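Local atomic coordinates of amino Transferase (Eubacterium rectale, PDB entry 3ELE), a protein that probably transfers amino groups between amino acids and keto acids with the help of bound pyridoxal-5'-phosphate. Residues P48-V53 with K248-P253; D55-L60 with Q293-K298; D344-C349 with I359-G364; Y335-A340 with F365-W370. All blocks are in the same frame, centred on the assembly; numbering follows the deposited sequence.

Contact 1. Residues P48-V53 with K248-P253. With PLP (pyridoxal-5'-phosphate), chain E.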
loop_
_atom_site.group_PDB
_atom_site.type_symbol
_atom_site.label_atom_id
_atom_site.label_comp_id
_atom_site.label_asym_id
_atom_site.label_seq_id
_atom_site.Cartn_x
_atom_site.Cartn_y
_atom_site.Cartn_z
ATOM N N PRO A 48 5.239 13.636 19.858
ATOM C CA PRO A 48 5.507 12.202 19.877
ATOM C C PRO A 48 4.255 11.376 20.174
ATOM O O PRO A 48 3.311 11.872 20.808
ATOM C CB PRO A 48 6.516 12.055 21.014
ATOM C CG PRO A 48 6.193 13.127 21.913
ATOM C CD PRO A 48 5.838 14.288 21.037
ATOM N N ALA A 49 4.260 10.125 19.705
ATOM C CA ALA A 49 3.170 9.186 19.951
ATOM C C ALA A 49 3.002 9.030 21.468
ATOM O O ALA A 49 3.985 9.191 22.208
ATOM C CB ALA A 49 3.487 7.802 19.319
ATOM N N PRO A 50 1.779 8.718 21.945
ATOM C CA PRO A 50 1.628 8.446 23.381
ATOM C C PRO A 50 2.449 7.197 23.734
ATOM O O PRO A 50 2.608 6.300 22.887
ATOM C CB PRO A 50 0.122 8.158 23.527
ATOM C CG PRO A 50 -0.275 7.710 22.203
ATOM C CD PRO A 50 0.495 8.534 21.249
ATOM N N GLN A 51 2.930 7.125 24.968
ATOM C CA GLN A 51 3.820 6.035 25.378
ATOM C C GLN A 51 3.251 4.615 25.192
ATOM O O GLN A 51 4.021 3.688 24.986
ATOM C CB GLN A 51 4.366 6.265 26.803
ATOM C CG GLN A 51 5.614 5.429 27.148
ATOM C CD GLN A 51 6.773 5.616 26.152
ATOM O OE1 GLN A 51 7.185 6.740 25.854
ATOM N NE2 GLN A 51 7.283 4.508 25.632
ATOM N N ILE A 52 1.921 4.464 25.207
ATOM C CA ILE A 52 1.251 3.168 24.965
ATOM C C ILE A 52 1.641 2.512 23.607
ATOM O O ILE A 52 1.702 1.301 23.531
ATOM C CB ILE A 52 -0.303 3.289 25.142
ATOM C CG1 ILE A 52 -1.019 1.920 25.141
ATOM C CG2 ILE A 52 -0.906 4.211 24.068
ATOM C CD1 ILE A 52 -0.530 0.938 26.154
ATOM N N VAL A 53 1.948 3.320 22.581
ATOM C CA VAL A 53 2.393 2.837 21.260
ATOM C C VAL A 53 3.706 2.043 21.373
ATOM O O VAL A 53 3.712 0.841 21.107
ATOM C CB VAL A 53 2.523 4.006 20.222
ATOM C CG1 VAL A 53 3.176 3.531 18.892
ATOM C CG2 VAL A 53 1.147 4.628 19.956
ATOM N N LYS A 248 -2.103 11.165 12.554
ATOM C CA LYS A 248 -2.154 12.371 13.413
ATOM C C LYS A 248 -2.506 12.098 14.868
ATOM O O LYS A 248 -1.907 12.695 15.785
ATOM C CB LYS A 248 -3.130 13.398 12.836
ATOM C CG LYS A 248 -2.591 14.159 11.645
ATOM C CD LYS A 248 -2.713 13.425 10.337
ATOM C CE LYS A 248 -1.824 14.027 9.260
ATOM N NZ LYS A 248 -1.941 13.243 8.007
ATOM N N SER A 249 -3.484 11.215 15.072
ATOM C CA SER A 249 -3.979 10.854 16.400
ATOM C C SER A 249 -2.895 10.201 17.262
ATOM O O SER A 249 -2.725 10.578 18.401
ATOM C CB SER A 249 -5.231 9.966 16.291
ATOM O OG SER A 249 -4.926 8.714 15.732
ATOM N N LEU A 250 -2.137 9.275 16.675
ATOM C CA LEU A 250 -1.023 8.585 17.333
ATOM C C LEU A 250 0.378 9.044 16.863
ATOM O O LEU A 250 1.373 8.514 17.352
ATOM C CB LEU A 250 -1.176 7.062 17.145
ATOM C CG LEU A 250 -2.317 6.364 17.886
ATOM C CD1 LEU A 250 -2.425 4.899 17.421
ATOM C CD2 LEU A 250 -2.130 6.450 19.419
ATOM N N SER A 251 0.461 10.015 15.943
ATOM C CA SER A 251 1.752 10.488 15.396
ATOM C C SER A 251 2.567 9.364 14.731
ATOM O O SER A 251 3.800 9.271 14.898
ATOM C CB SER A 251 2.583 11.262 16.444
ATOM O OG SER A 251 1.949 12.471 16.769
ATOM N N LEU A 252 1.861 8.532 13.954
ATOM C CA LEU A 252 2.458 7.404 13.259
ATOM C C LEU A 252 2.292 7.516 11.725
ATOM O O LEU A 252 1.918 6.530 11.085
ATOM C CB LEU A 252 1.837 6.096 13.795
ATOM C CG LEU A 252 1.850 5.821 15.295
ATOM C CD1 LEU A 252 1.146 4.537 15.623
ATOM C CD2 LEU A 252 3.281 5.797 15.864
ATOM N N PRO A 253 2.619 8.696 11.124
ATOM C CA PRO A 253 2.405 8.851 9.676
ATOM C C PRO A 253 3.216 7.917 8.774
ATOM O O PRO A 253 2.726 7.523 7.717
ATOM C CB PRO A 253 2.772 10.316 9.415
ATOM C CG PRO A 253 3.668 10.674 10.440
ATOM C CD PRO A 253 3.237 9.921 11.668
HETATM N N1 PLP E . -6.055 13.667 4.233
HETATM C C2 PLP E . -5.621 14.938 4.617
HETATM C C2A PLP E . -6.586 16.079 4.581
HETATM C C3 PLP E . -4.298 15.133 5.062
HETATM O O3 PLP E . -3.868 16.377 5.458
HETATM C C4 PLP E . -3.386 14.053 5.083
HETATM C C4A PLP E . -1.915 14.423 5.133
HETATM O O4A PLP E . -1.305 14.668 4.091
HETATM C C5 PLP E . -3.855 12.763 4.687
HETATM C C6 PLP E . -5.194 12.583 4.259
HETATM C C5A PLP E . -2.960 11.542 4.640
HETATM O O4P PLP E . -2.959 10.802 5.820
HETATM P P PLP E . -2.149 9.409 5.821
HETATM O O1P PLP E . -2.849 8.416 6.703
HETATM O O2P PLP E . -0.792 9.632 6.424
HETATM O O3P PLP E . -2.000 8.843 4.446
HETATM O O HOH W 1 5.656 9.574 17.213
#
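The loop that carries the pocket residue Lys248 continues into Leu250, Ser251 and Leu252, which pack against Ala49 and Pro50, just before helix 51-63, and Val53 in its first turn. Leu250 meets the ring of Pro50 at about a right angle, its CD2 lying 3.6 Å from Pro50 CG, and the same methyl also touches Val53 CG2. Val53 serves both leucines: with CG1 anti to its backbone N (chi1 172°), that methyl is directed at Leu252, tip to tip, at 3.8 Å from CD2, and CG2 is left for Leu250. Ala49 CB comes close to Leu250 O and lies 4.0 Å from Leu252 CD2. In fold type I aminotransferases a lysine in this loop forms the internal aldimine; here Lys248 NZ stands 3.1 Å from PLP C4A, close but not bonded in the model, and makes a weak hydrogen bond to Tyr72 of the second subunit. No direct hydrogen bond joins the two segments. Instead, a water accepts from Ala49 N at 2.9 Å and donates to Ser251 O at 3.0 Å. Ser251 packs its CB against Ala49 N while its hydroxyl bonds to Ile47 O, and His70 of the second subunit packs on Leu252.

Contact 2. Residues D55-L60 with Q293-K298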
loop_
_atom_site.group_PDB
_atom_site.type_symbol
_atom_site.label_atom_id
_atom_site.label_comp_id
_atom_site.label_asym_id
_atom_site.label_seq_id
_atom_site.Cartn_x
_atom_site.Cartn_y
_atom_site.Cartn_z
ATOM N N ASP A 55 5.433 1.162 24.108
ATOM C CA ASP A 55 5.245 0.123 25.128
ATOM C C ASP A 55 4.562 -1.127 24.551
ATOM O O ASP A 55 5.028 -2.242 24.786
ATOM C CB ASP A 55 4.420 0.635 26.327
ATOM C CG ASP A 55 5.176 1.606 27.207
ATOM O OD1 ASP A 55 6.397 1.840 27.013
ATOM O OD2 ASP A 55 4.518 2.141 28.127
ATOM N N THR A 56 3.495 -0.938 23.777
ATOM C CA THR A 56 2.777 -2.071 23.157
ATOM C C THR A 56 3.629 -2.773 22.098
ATOM O O THR A 56 3.640 -4.002 22.061
ATOM C CB THR A 56 1.421 -1.676 22.520
ATOM O OG1 THR A 56 0.562 -1.082 23.504
ATOM C CG2 THR A 56 0.722 -2.919 21.947
ATOM N N ILE A 57 4.311 -2.009 21.237
ATOM C CA ILE A 57 5.218 -2.584 20.219
ATOM C C ILE A 57 6.272 -3.480 20.898
ATOM O O ILE A 57 6.526 -4.606 20.441
ATOM C CB ILE A 57 5.914 -1.501 19.357
ATOM C CG1 ILE A 57 4.921 -0.790 18.442
ATOM C CG2 ILE A 57 7.000 -2.114 18.464
ATOM C CD1 ILE A 57 5.494 0.452 17.788
ATOM N N LYS A 58 6.875 -2.973 21.977
ATOM C CA LYS A 58 7.842 -3.743 22.775
ATOM C C LYS A 58 7.251 -5.061 23.304
ATOM O O LYS A 58 7.904 -6.102 23.221
ATOM C CB LYS A 58 8.415 -2.900 23.932
ATOM C CG LYS A 58 9.510 -1.930 23.482
ATOM C CD LYS A 58 10.090 -1.050 24.621
ATOM C CE LYS A 58 9.178 0.149 24.967
ATOM N NZ LYS A 58 9.822 1.148 25.876
ATOM N N GLU A 59 6.016 -5.005 23.809
ATOM C CA GLU A 59 5.314 -6.189 24.343
ATOM C C GLU A 59 5.021 -7.277 23.300
ATOM O O GLU A 59 5.181 -8.471 23.582
ATOM C CB GLU A 59 4.005 -5.782 25.030
ATOM C CG GLU A 59 4.206 -5.066 26.379
ATOM C CD GLU A 59 2.903 -4.483 26.948
ATOM O OE1 GLU A 59 1.799 -4.906 26.505
ATOM O OE2 GLU A 59 2.987 -3.611 27.851
ATOM N N LEU A 60 4.592 -6.861 22.108
ATOM C CA LEU A 60 4.274 -7.801 21.033
ATOM C C LEU A 60 5.541 -8.516 20.544
ATOM O O LEU A 60 5.568 -9.735 20.429
ATOM C CB LEU A 60 3.549 -7.085 19.887
ATOM C CG LEU A 60 2.184 -6.508 20.282
ATOM C CD1 LEU A 60 1.632 -5.708 19.128
ATOM C CD2 LEU A 60 1.195 -7.585 20.753
ATOM N N GLN A 293 -1.558 -3.482 13.306
ATOM C CA GLN A 293 -2.935 -3.957 13.549
ATOM C C GLN A 293 -3.100 -4.474 14.973
ATOM O O GLN A 293 -4.057 -4.113 15.650
ATOM C CB GLN A 293 -3.353 -5.078 12.597
ATOM C CG GLN A 293 -3.505 -4.674 11.135
ATOM C CD GLN A 293 -4.233 -5.736 10.326
ATOM O OE1 GLN A 293 -5.295 -6.198 10.735
ATOM N NE2 GLN A 293 -3.680 -6.110 9.163
ATOM N N LYS A 294 -2.149 -5.306 15.416
ATOM C CA LYS A 294 -2.177 -5.891 16.756
ATOM C C LYS A 294 -1.976 -4.822 17.838
ATOM O O LYS A 294 -2.630 -4.872 18.879
ATOM C CB LYS A 294 -1.209 -7.082 16.870
ATOM C CG LYS A 294 -1.566 -8.202 15.848
ATOM C CD LYS A 294 -0.737 -9.448 16.002
ATOM C CE LYS A 294 -0.622 -10.255 14.710
ATOM N NZ LYS A 294 -1.889 -10.474 13.950
HETATM N N MSE A 295 -1.114 -3.842 17.556
HETATM C CA MSE A 295 -0.851 -2.720 18.479
HETATM C C MSE A 295 -2.091 -1.827 18.679
HETATM O O MSE A 295 -2.362 -1.385 19.803
HETATM C CB MSE A 295 0.367 -1.901 17.988
HETATM C CG MSE A 295 0.690 -0.601 18.744
HETATM SE SE MSE A 295 -0.345 0.970 18.214
HETATM C CE MSE A 295 0.186 1.126 16.385
ATOM N N ILE A 296 -2.815 -1.543 17.590
ATOM C CA ILE A 296 -4.028 -0.683 17.611
ATOM C C ILE A 296 -5.136 -1.199 18.563
ATOM O O ILE A 296 -5.893 -0.389 19.119
ATOM C CB ILE A 296 -4.569 -0.370 16.137
ATOM C CG1 ILE A 296 -3.986 0.946 15.589
ATOM C CG2 ILE A 296 -6.073 -0.220 16.056
ATOM C CD1 ILE A 296 -2.710 0.798 14.923
ATOM N N VAL A 297 -5.193 -2.521 18.768
ATOM C CA VAL A 297 -6.144 -3.162 19.685
ATOM C C VAL A 297 -6.083 -2.541 21.092
ATOM O O VAL A 297 -7.129 -2.347 21.720
ATOM C CB VAL A 297 -5.906 -4.707 19.769
ATOM C CG1 VAL A 297 -6.811 -5.387 20.833
ATOM C CG2 VAL A 297 -6.118 -5.344 18.415
ATOM N N LYS A 298 -4.866 -2.202 21.540
ATOM C CA LYS A 298 -4.605 -1.613 22.853
ATOM C C LYS A 298 -4.481 -0.071 22.922
ATOM O O LYS A 298 -4.233 0.466 24.015
ATOM C CB LYS A 298 -3.344 -2.272 23.448
ATOM C CG LYS A 298 -3.442 -3.807 23.434
ATOM C CD LYS A 298 -2.633 -4.487 24.518
ATOM C CE LYS A 298 -2.900 -6.006 24.545
ATOM N NZ LYS A 298 -4.342 -6.364 24.819
#
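Residues 55-60 run as unbroken helix past the last turn of helix 290-296, coming nearest at Thr56 and Met295, whose CA atoms are 6.0 Å apart. Along the first helix Thr56 and Leu60 sit one turn apart, joined by the backbone bond from Leu60 N to Thr56 O, and both side chains point at the second segment. Thr56 turns OG1 anti to its carbonyl carbon (chi1 -58°), which puts the methyl CG2 anti to N and 3.8 Å from Met295 CA, while OG1 bonds back to Ile52 O in its own helix. Leu60 CD1 settles over the backbone, 3.7 Å from Met295 N and 3.9 Å from Lys294 CB. This is apolar helix-to-helix packing without a hydrogen bond across it, and it ties helix 51-63 to helix 290-296, the second helix after the large sheet. Met295, a selenomethionine modelled in two conformers, crosses Thr56 at about a right angle in the conformer given, with Ile57 CG1 4.2 Å from its CG. Lys294 lends only its aliphatic base here; its amino group pairs with Asp78 in a salt bridge. Lys298 CB borders Thr56 OG1 at 4.1 Å. Beyond the contact, Ile57 meets Ile57 of the second subunit.

Contact 3. Residues D344-C349 with I359-G364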
loop_
_atom_site.group_PDB
_atom_site.type_symbol
_atom_site.label_atom_id
_atom_site.label_comp_id
_atom_site.label_asym_id
_atom_site.label_seq_id
_atom_site.Cartn_x
_atom_site.Cartn_y
_atom_site.Cartn_z
ATOM N N ASP A 344 -2.551 38.615 -4.866
ATOM C CA ASP A 344 -1.619 37.605 -5.382
ATOM C C ASP A 344 -0.852 36.970 -4.224
ATOM O O ASP A 344 0.193 37.473 -3.812
ATOM C CB ASP A 344 -0.675 38.216 -6.438
ATOM C CG ASP A 344 0.195 37.177 -7.151
ATOM O OD1 ASP A 344 0.269 36.011 -6.721
ATOM O OD2 ASP A 344 0.848 37.542 -8.149
ATOM N N SER A 345 -1.384 35.853 -3.714
ATOM C CA SER A 345 -0.732 35.070 -2.634
ATOM C C SER A 345 0.681 34.611 -2.953
ATOM O O SER A 345 1.502 34.516 -2.048
ATOM C CB SER A 345 -1.541 33.838 -2.305
ATOM O OG SER A 345 -2.884 34.174 -2.109
ATOM N N ASN A 346 0.966 34.329 -4.230
ATOM C CA ASN A 346 2.312 33.898 -4.652
ATOM C C ASN A 346 3.331 35.036 -4.467
ATOM O O ASN A 346 4.422 34.809 -3.931
ATOM C CB ASN A 346 2.327 33.378 -6.097
ATOM C CG ASN A 346 1.356 32.214 -6.322
ATOM O OD1 ASN A 346 1.592 31.103 -5.869
ATOM N ND2 ASN A 346 0.273 32.475 -7.040
ATOM N N ALA A 347 2.944 36.248 -4.890
ATOM C CA ALA A 347 3.736 37.464 -4.724
ATOM C C ALA A 347 3.906 37.781 -3.232
ATOM O O ALA A 347 4.997 38.174 -2.799
ATOM C CB ALA A 347 3.089 38.633 -5.457
ATOM N N PHE A 348 2.839 37.592 -2.451
ATOM C CA PHE A 348 2.905 37.740 -0.988
ATOM C C PHE A 348 3.850 36.712 -0.328
ATOM O O PHE A 348 4.615 37.087 0.564
ATOM C CB PHE A 348 1.510 37.680 -0.356
ATOM C CG PHE A 348 1.527 37.674 1.156
ATOM C CD1 PHE A 348 1.964 38.787 1.856
ATOM C CD2 PHE A 348 1.099 36.555 1.873
ATOM C CE1 PHE A 348 2.000 38.785 3.273
ATOM C CE2 PHE A 348 1.108 36.551 3.270
ATOM C CZ PHE A 348 1.561 37.669 3.970
ATOM N N CYS A 349 3.795 35.446 -0.762
ATOM C CA CYS A 349 4.695 34.401 -0.231
ATOM C C CYS A 349 6.161 34.670 -0.555
ATOM O O CYS A 349 7.019 34.253 0.220
ATOM C CB CYS A 349 4.299 32.998 -0.682
ATOM S SG CYS A 349 2.800 32.504 0.094
ATOM N N ILE A 359 5.815 30.279 4.134
ATOM C CA ILE A 359 4.368 30.036 4.145
ATOM C C ILE A 359 3.989 29.606 2.759
ATOM O O ILE A 359 4.734 29.845 1.819
ATOM C CB ILE A 359 3.554 31.255 4.664
ATOM C CG1 ILE A 359 3.860 32.552 3.882
ATOM C CG2 ILE A 359 3.879 31.438 6.101
ATOM C CD1 ILE A 359 3.125 33.773 4.370
ATOM N N VAL A 360 2.813 29.000 2.632
ATOM C CA VAL A 360 2.367 28.368 1.393
ATOM C C VAL A 360 1.127 29.060 0.824
ATOM O O VAL A 360 0.128 29.197 1.528
ATOM C CB VAL A 360 2.041 26.861 1.688
ATOM C CG1 VAL A 360 1.490 26.155 0.471
ATOM C CG2 VAL A 360 3.298 26.117 2.208
ATOM N N ALA A 361 1.189 29.461 -0.454
ATOM C CA ALA A 361 0.047 30.091 -1.149
ATOM C C ALA A 361 -1.084 29.080 -1.234
ATOM O O ALA A 361 -0.837 27.905 -1.487
ATOM C CB ALA A 361 0.438 30.581 -2.551
ATOM N N ALA A 362 -2.313 29.540 -0.997
ATOM C CA ALA A 362 -3.481 28.672 -0.985
ATOM C C ALA A 362 -4.142 28.465 -2.368
ATOM O O ALA A 362 -5.168 27.789 -2.457
ATOM C CB ALA A 362 -4.488 29.168 0.044
ATOM N N ASP A 363 -3.532 29.000 -3.437
ATOM C CA ASP A 363 -4.048 28.885 -4.822
ATOM C C ASP A 363 -4.201 27.417 -5.215
ATOM O O ASP A 363 -5.247 27.016 -5.701
ATOM C CB ASP A 363 -3.136 29.567 -5.850
ATOM C CG ASP A 363 -2.759 31.002 -5.465
ATOM O OD1 ASP A 363 -2.355 31.209 -4.306
ATOM O OD2 ASP A 363 -2.791 31.888 -6.324
ATOM N N GLY A 364 -3.163 26.632 -4.945
ATOM C CA GLY A 364 -3.133 25.185 -5.190
ATOM C C GLY A 364 -4.156 24.391 -4.387
ATOM O O GLY A 364 -4.554 23.313 -4.815
HETATM O O HOH W 2 -3.400 34.171 -5.129
HETATM O O HOH W 3 7.115 32.124 1.997
#
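Van der Waals contacts join Cys349, Ser345 and Phe348 of the helix to Ile359 and Ala361. Cys349 SG lies against the strand backbone, 3.5 Å from Ala361 N, and also touches Ile359 CG1 and Ala361 CB. One turn earlier Ser345 CB lies 3.8 Å from Ala361 CB. Ile359 holds CG1 between its backbone N and carbonyl carbon (chi1 55°), which carries CD1 to within 3.6 Å of Phe348 CE2, the two side chains crossing at about a right angle.

Polar contacts gather at Asp363. Its OD2 accepts a weak, bent hydrogen bond from Asn346 ND2 at 3.2 Å, the amide and carboxylate planes being 43° apart, and a second from a water at 2.6 Å that in turn accepts from Ser345 N. With the carboxylate of Asp363 cut back to an alanine, the water and the Asn346 amide would probably lose the acceptor they share. Asp344 caps the same helix end through weak bonds from Asn346 N and Ala347 N to OD1; the helix dipole probably eases the nearness of the two carboxylates. Ser345 OG looks elsewhere, to Trp370 O.

Strand 335-339, helix 345-353 and strand 360-361 form a beta-alpha-beta crossover, its two strands separated by antiparallel strand 370-374, within the four-stranded antiparallel sheet of this aminotransferase fold.

Contact 4. Residues Y335-A340 with F365-W370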
loop_
_atom_site.group_PDB
_atom_site.type_symbol
_atom_site.label_atom_id
_atom_site.label_comp_id
_atom_site.label_asym_id
_atom_site.label_seq_id
_atom_site.Cartn_x
_atom_site.Cartn_y
_atom_site.Cartn_z
ATOM N N TYR A 335 -3.246 23.689 10.800
ATOM C CA TYR A 335 -2.987 24.645 9.738
ATOM C C TYR A 335 -3.792 25.918 10.001
ATOM O O TYR A 335 -4.986 25.837 10.327
ATOM C CB TYR A 335 -3.414 24.043 8.412
ATOM C CG TYR A 335 -2.861 22.674 8.162
ATOM C CD1 TYR A 335 -1.524 22.495 7.814
ATOM C CD2 TYR A 335 -3.663 21.542 8.314
ATOM C CE1 TYR A 335 -0.999 21.216 7.599
ATOM C CE2 TYR A 335 -3.157 20.275 8.106
ATOM C CZ TYR A 335 -1.819 20.112 7.746
ATOM O OH TYR A 335 -1.318 18.861 7.524
HETATM N N MSE A 336 -3.150 27.080 9.901
HETATM C CA MSE A 336 -3.864 28.339 10.017
HETATM C C MSE A 336 -3.991 28.972 8.629
HETATM O O MSE A 336 -2.999 29.080 7.887
HETATM C CB MSE A 336 -3.199 29.276 10.995
HETATM C CG MSE A 336 -4.080 30.495 11.317
HETATM SE SE MSE A 336 -3.470 31.384 12.830
HETATM C CE MSE A 336 -3.892 30.044 14.110
ATOM N N PHE A 337 -5.210 29.405 8.311
ATOM C CA PHE A 337 -5.548 30.006 7.021
ATOM C C PHE A 337 -5.581 31.525 7.256
ATOM O O PHE A 337 -6.430 32.029 8.010
ATOM C CB PHE A 337 -6.888 29.425 6.530
ATOM C CG PHE A 337 -6.942 29.184 5.055
ATOM C CD1 PHE A 337 -6.035 28.321 4.455
ATOM C CD2 PHE A 337 -7.939 29.764 4.260
ATOM C CE1 PHE A 337 -6.068 28.094 3.092
ATOM C CE2 PHE A 337 -7.995 29.512 2.898
ATOM C CZ PHE A 337 -7.065 28.662 2.320
ATOM N N VAL A 338 -4.622 32.231 6.639
ATOM C CA VAL A 338 -4.415 33.681 6.820
ATOM C C VAL A 338 -4.580 34.388 5.476
ATOM O O VAL A 338 -4.099 33.889 4.434
ATOM C CB VAL A 338 -3.006 33.943 7.397
ATOM C CG1 VAL A 338 -2.731 35.449 7.639
ATOM C CG2 VAL A 338 -2.807 33.165 8.693
ATOM N N LYS A 339 -5.284 35.522 5.479
ATOM C CA LYS A 339 -5.458 36.286 4.257
ATOM C C LYS A 339 -4.141 36.985 3.869
ATOM O O LYS A 339 -3.493 37.605 4.718
ATOM C CB LYS A 339 -6.615 37.308 4.324
ATOM C CG LYS A 339 -6.874 37.786 2.894
ATOM C CD LYS A 339 -8.132 38.460 2.513
ATOM C CE LYS A 339 -8.237 38.383 0.930
ATOM N NZ LYS A 339 -6.896 38.442 0.144
ATOM N N ALA A 340 -3.755 36.864 2.593
ATOM C CA ALA A 340 -2.552 37.537 2.070
ATOM C C ALA A 340 -2.761 39.062 2.078
ATOM O O ALA A 340 -3.901 39.539 2.010
ATOM C CB ALA A 340 -2.238 37.064 0.658
ATOM N N PHE A 365 -4.559 24.916 -3.224
ATOM C CA PHE A 365 -5.650 24.345 -2.418
ATOM C C PHE A 365 -7.037 24.799 -2.929
ATOM O O PHE A 365 -8.051 24.371 -2.406
ATOM C CB PHE A 365 -5.493 24.685 -0.926
ATOM C CG PHE A 365 -4.202 24.192 -0.309
ATOM C CD1 PHE A 365 -3.049 24.965 -0.366
ATOM C CD2 PHE A 365 -4.140 22.974 0.376
ATOM C CE1 PHE A 365 -1.840 24.509 0.208
ATOM C CE2 PHE A 365 -2.947 22.512 0.945
ATOM C CZ PHE A 365 -1.788 23.292 0.860
ATOM N N GLY A 366 -7.076 25.647 -3.955
ATOM C CA GLY A 366 -8.300 26.184 -4.524
ATOM C C GLY A 366 -8.697 27.511 -3.917
ATOM O O GLY A 366 -9.835 27.903 -4.090
ATOM N N CYS A 367 -7.762 28.215 -3.257
ATOM C CA CYS A 367 -8.033 29.511 -2.583
ATOM C C CYS A 367 -7.029 30.660 -2.808
ATOM O O CYS A 367 -6.174 30.913 -1.945
ATOM C CB CYS A 367 -8.242 29.279 -1.076
ATOM S SG CYS A 367 -9.849 29.616 -0.569
ATOM N N PRO A 368 -7.138 31.370 -3.958
ATOM C CA PRO A 368 -6.300 32.549 -4.178
ATOM C C PRO A 368 -6.573 33.662 -3.140
ATOM O O PRO A 368 -7.708 33.810 -2.649
ATOM C CB PRO A 368 -6.707 33.029 -5.586
ATOM C CG PRO A 368 -7.411 31.887 -6.224
ATOM C CD PRO A 368 -8.014 31.098 -5.120
ATOM N N GLY A 369 -5.531 34.428 -2.833
ATOM C CA GLY A 369 -5.595 35.503 -1.848
ATOM C C GLY A 369 -5.345 35.115 -0.400
ATOM O O GLY A 369 -5.302 35.995 0.453
ATOM N N TRP A 370 -5.172 33.816 -0.126
ATOM C CA TRP A 370 -4.938 33.278 1.222
ATOM C C TRP A 370 -3.661 32.468 1.241
ATOM O O TRP A 370 -3.073 32.187 0.197
ATOM C CB TRP A 370 -6.105 32.378 1.643
ATOM C CG TRP A 370 -7.380 33.106 1.873
ATOM C CD1 TRP A 370 -8.204 33.608 0.920
ATOM C CD2 TRP A 370 -7.976 33.444 3.143
ATOM N NE1 TRP A 370 -9.273 34.223 1.500
ATOM C CE2 TRP A 370 -9.179 34.126 2.862
ATOM C CE3 TRP A 370 -7.622 33.211 4.488
ATOM C CZ2 TRP A 370 -10.045 34.605 3.877
ATOM C CZ3 TRP A 370 -8.476 33.682 5.510
ATOM C CH2 TRP A 370 -9.684 34.367 5.190
#
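Strand 335-339 pairs here with the beginning of strand 370-374, which a type II turn from Cys367 to Trp370 leads in; both belong to the four-stranded antiparallel sheet. Lys339 and Trp370 form a non-hydrogen-bonded antiparallel pair, their CA atoms 4.3 Å apart and their side chains on one face. The lysine lays its CB squarely over the six-membered ring of Trp370, 4.1 Å from the centroid and 4° off the normal, a CH-pi contact. Phe337 lies nearly parallel to the indole, planes at 13°, but slid so far aside that the rings barely overlap; their closest atoms, Phe337 CD2 and Trp370 CE3, are 3.5 Å apart, and Trp370 CB sits off-centre over the phenyl ring. At the edge of that ring comes Cys367, whose CB is 3.6 Å from Phe337 CZ and whose sulfur makes a sulfur-aromatic contact there. Phe158 meets both aromatic residues. A serine in place of Trp370 would probably open a gap beside Phe337 and leave Lys339 CB without the ring face beneath it. Lys339 leaves its backbone with CG anti to N (chi1 -167°) and bends only at its end, which brings NZ 2.9 Å from Gly369 O. Ala340 N reaches Gly369 O too, at 2.8 Å, from the opposite face of the carbonyl plane. Gripped by two donors, one likely to be charged, this carbonyl is probably polarised and its peptide held against rotation, fixing the turn just where the strand begins.

How the contacts relate
From the N terminus, 48-53 and 55-60 follow each other onto helix 51-63; their partners come some two hundred residues later, first 248-253, then 293-298. Contacts 1 and 2 therefore cross along the chain, each closing a long loop that holds the seven-stranded sheet or most of it. They adjoin in space, centres 12 Å apart, and bind one helix to the cofactor loop and to helix 290-296, beside the second subunit. Contact 4 then opens at 335-340 and closes at 365-370, with contact 3 lying wholly between. Beside the four-stranded sheet, contact 3 joins helix 345-353 to edge strand 360-361, and contact 4 joins strand 335-339 to the loop leading into 370-374.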